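Alanine racemase (Acinetobacter baumannii, PDB 4QHR) belongs to the alanine racemase family, pairing an N-terminal TIM-barrel domain with a C-terminal beta domain and carrying covalently bound pyridoxal phosphate. Local coordinates at residues A[146-151]-A[184-189]. Numbering follows the deposited sequence.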
ATOM      1  N   THR A 146      19.859 -34.406 -16.300  1.00 12.53           N
ATOM      2  CA  THR A 146      19.925 -35.157 -15.078  1.00 12.65           C
ATOM      3  C   THR A 146      18.555 -35.444 -14.470  1.00 11.95           C
ATOM      4  O   THR A 146      18.280 -36.561 -14.015  1.00 11.63           O
ATOM      5  CB  THR A 146      20.852 -34.440 -14.076  1.00 13.52           C
ATOM      6  OG1 THR A 146      22.128 -34.271 -14.678  1.00 14.50           O
ATOM      7  CG2 THR A 146      21.050 -35.258 -12.844  1.00 13.83           C
ATOM      8  N   LEU A 147      17.682 -34.446 -14.479  1.00 11.76           N
ATOM      9  CA  LEU A 147      16.352 -34.642 -13.924  1.00 11.76           C
ATOM     10  C   LEU A 147      15.590 -35.686 -14.714  1.00 11.39           C
ATOM     11  O   LEU A 147      14.910 -36.573 -14.126  1.00 11.12           O
ATOM     12  CB  LEU A 147      15.569 -33.313 -13.930  1.00 11.75           C
ATOM     13  CG  LEU A 147      16.093 -32.296 -12.928  1.00 11.96           C
ATOM     14  CD1 LEU A 147      15.513 -30.908 -13.201  1.00 12.67           C
ATOM     15  CD2 LEU A 147      15.779 -32.742 -11.525  1.00 12.12           C
ATOM     16  N   LYS A 148      15.646 -35.579 -16.033  1.00 11.75           N
ATOM     17  CA  LYS A 148      15.005 -36.610 -16.882  1.00 12.42           C
ATOM     18  C   LYS A 148      15.510 -38.022 -16.560  1.00 13.44           C
ATOM     19  O   LYS A 148      14.721 -38.955 -16.389  1.00 12.41           O
ATOM     20  CB  LYS A 148      15.264 -36.342 -18.360  1.00 12.89           C
ATOM     21  CG  LYS A 148      14.478 -35.210 -18.940  1.00 12.66           C
ATOM     22  CD  LYS A 148      14.723 -35.224 -20.437  1.00 13.26           C
ATOM     23  CE  LYS A 148      13.865 -34.237 -21.187  1.00 13.18           C
ATOM     24  NZ  LYS A 148      13.987 -34.465 -22.643  1.00 13.08           N
ATOM     25  N   SER A 149      16.821 -38.168 -16.460  1.00 14.82           N
ATOM     26  CA  SER A 149      17.408 -39.471 -16.190  1.00 16.33           C
ATOM     27  C   SER A 149      17.059 -39.946 -14.798  1.00 16.74           C
ATOM     28  O   SER A 149      16.944 -41.121 -14.599  1.00 16.44           O
ATOM     29  CB  SER A 149      18.929 -39.483 -16.458  1.00 18.55           C
ATOM     30  OG  SER A 149      19.603 -38.822 -15.419  1.00 21.28           O
ATOM     31  N   GLU A 150      16.854 -39.029 -13.851  1.00 16.35           N
ATOM     32  CA  GLU A 150      16.350 -39.369 -12.510  1.00 17.00           C
ATOM     33  C   GLU A 150      14.868 -39.709 -12.422  1.00 15.85           C
ATOM     34  O   GLU A 150      14.421 -40.075 -11.374  1.00 16.11           O
ATOM     35  CB  GLU A 150      16.676 -38.233 -11.514  1.00 18.41           C
ATOM     36  CG  GLU A 150      18.158 -38.053 -11.226  1.00 20.99           C
ATOM     37  CD  GLU A 150      18.744 -39.201 -10.417  1.00 23.98           C
ATOM     38  OE1 GLU A 150      17.976 -39.938  -9.744  1.00 26.66           O
ATOM     39  OE2 GLU A 150      19.968 -39.393 -10.498  1.00 25.53           O
ATOM     40  N   GLY A 151      14.112 -39.576 -13.510  1.00 14.33           N
ATOM     41  CA  GLY A 151      12.704 -39.954 -13.570  1.00 13.08           C
ATOM     42  C   GLY A 151      11.697 -38.798 -13.533  1.00 12.02           C
ATOM     43  O   GLY A 151      10.473 -39.042 -13.501  1.00 11.15           O
ATOM     44  N   CYS A 184      16.687 -29.829 -25.638  1.00 19.92           N
ATOM     45  CA  CYS A 184      16.145 -30.685 -24.589  1.00 18.80           C
ATOM     46  C   CYS A 184      14.852 -31.369 -24.987  1.00 16.03           C
ATOM     47  O   CYS A 184      14.299 -32.130 -24.202  1.00 15.14           O
ATOM     48  CB  CYS A 184      15.931 -29.869 -23.293  1.00 21.27           C
ATOM     49  SG  CYS A 184      17.501 -29.343 -22.520  1.00 24.90           S
ATOM     50  N   ASP A 185      14.361 -31.133 -26.189  1.00 14.91           N
ATOM     51  CA  ASP A 185      13.140 -31.812 -26.610  1.00 14.35           C
ATOM     52  C   ASP A 185      13.418 -33.325 -26.631  1.00 13.25           C
ATOM     53  O   ASP A 185      14.566 -33.727 -26.895  1.00 12.63           O
ATOM     54  CB  ASP A 185      12.679 -31.338 -27.977  1.00 15.58           C
ATOM     55  CG  ASP A 185      11.480 -30.404 -27.923  1.00 17.35           C
ATOM     56  OD1 ASP A 185      10.592 -30.574 -27.067  1.00 17.64           O
ATOM     57  OD2 ASP A 185      11.394 -29.540 -28.828  1.00 18.95           O
ATOM     58  N   PRO A 186      12.418 -34.164 -26.362  1.00 11.70           N
ATOM     59  CA  PRO A 186      11.048 -33.743 -26.082  1.00 11.38           C
ATOM     60  C   PRO A 186      10.878 -33.170 -24.659  1.00 11.20           C
ATOM     61  O   PRO A 186      11.261 -33.837 -23.681  1.00 11.17           O
ATOM     62  CB  PRO A 186      10.256 -35.050 -26.236  1.00 11.64           C
ATOM     63  CG  PRO A 186      11.235 -36.146 -25.847  1.00 11.51           C
ATOM     64  CD  PRO A 186      12.585 -35.635 -26.302  1.00 11.46           C
ATOM     65  N   ILE A 187      10.283 -31.978 -24.548  1.00 10.89           N
ATOM     66  CA  ILE A 187      10.050 -31.357 -23.244  1.00 10.70           C
ATOM     67  C   ILE A 187       8.869 -30.385 -23.304  1.00 10.60           C
ATOM     68  O   ILE A 187       8.637 -29.734 -24.322  1.00 10.51           O
ATOM     69  CB  ILE A 187      11.354 -30.707 -22.708  1.00 11.07           C
ATOM     70  CG1 ILE A 187      11.267 -30.329 -21.216  1.00 10.81           C
ATOM     71  CG2 ILE A 187      11.830 -29.501 -23.539  1.00 11.18           C
ATOM     72  CD1 ILE A 187      12.553 -29.719 -20.688  1.00 10.72           C
ATOM     73  N   LEU A 188       8.131 -30.304 -22.196  1.00 10.11           N
ATOM     74  CA  LEU A 188       7.124 -29.304 -22.069  1.00  9.78           C
ATOM     75  C   LEU A 188       7.802 -27.952 -21.913  1.00  9.56           C
ATOM     76  O   LEU A 188       8.960 -27.850 -21.443  1.00  9.22           O
ATOM     77  CB  LEU A 188       6.248 -29.582 -20.838  1.00  9.72           C
ATOM     78  CG  LEU A 188       5.506 -30.904 -20.866  1.00  9.56           C
ATOM     79  CD1 LEU A 188       5.073 -31.288 -19.450  1.00  9.40           C
ATOM     80  CD2 LEU A 188       4.359 -30.915 -21.853  1.00  9.41           C
ATOM     81  N   ALA A 189       7.072 -26.913 -22.284  1.00  9.20           N
ATOM     82  CA  ALA A 189       7.592 -25.575 -22.201  1.00  9.49           C
ATOM     83  C   ALA A 189       6.528 -24.511 -21.875  1.00  9.63           C
ATOM     84  O   ALA A 189       5.361 -24.668 -22.187  1.00  9.23           O
ATOM     85  CB  ALA A 189       8.279 -25.214 -23.475  1.00  9.33           C
TER
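A single lysine makes this contact: K148, in the last turn of helix 139-149, reaches across to the turn after helix 168-184, where its ammonium group is held by two backbone carbonyls and by no carboxylate of the facing segment. It is a worked example of how an ammonium can cap backbone carbonyls at a helix end without a carboxylate partner across the contact. NZ donates to C184 O at 2.8 Å and to P186 O at 3.0 Å, gripping the turn that leads into strand 188-190. The two bonds differ in approach. At C184 the donor lies fairly close to the carbonyl plane, with a C=O...N angle of 156°; at P186 it stands above the plane, off the lone pairs. The K148 chain makes the reach possible, because CG is anti to the carbonyl carbon (chi1 -74°) and every later torsion is extended, where the nearest alpha carbons, CA of K148 and CA of I187, are 9.6 Å apart. CE of K148 follows at 3.6 Å from P186 O, and CD of the P186 ring lies 4.1 Å from K148 NZ.

The turn has its own internal order. A cis peptide bond precedes P186, and D185 OD1 accepts from I187 N at 2.9 Å through its anti lone pair, closing an Asx turn; the same oxygen forms a salt bridge with K181. On the lysine side, helix 139-149 ends in a Schellman motif at G151, beyond which the chain runs on to strand 154-157. The contact thus joins the last turn of helix 139-149 to the helix-to-strand connection leading into the adjacent barrel strand 188-190. Any attraction between K148 NZ and D185 OD1, 6.8 Å apart, is probably weak, whereas the two carbonyl dipoles, C184's at the C-terminal end of helix 168-184, are likely to stabilise the lysine's charge.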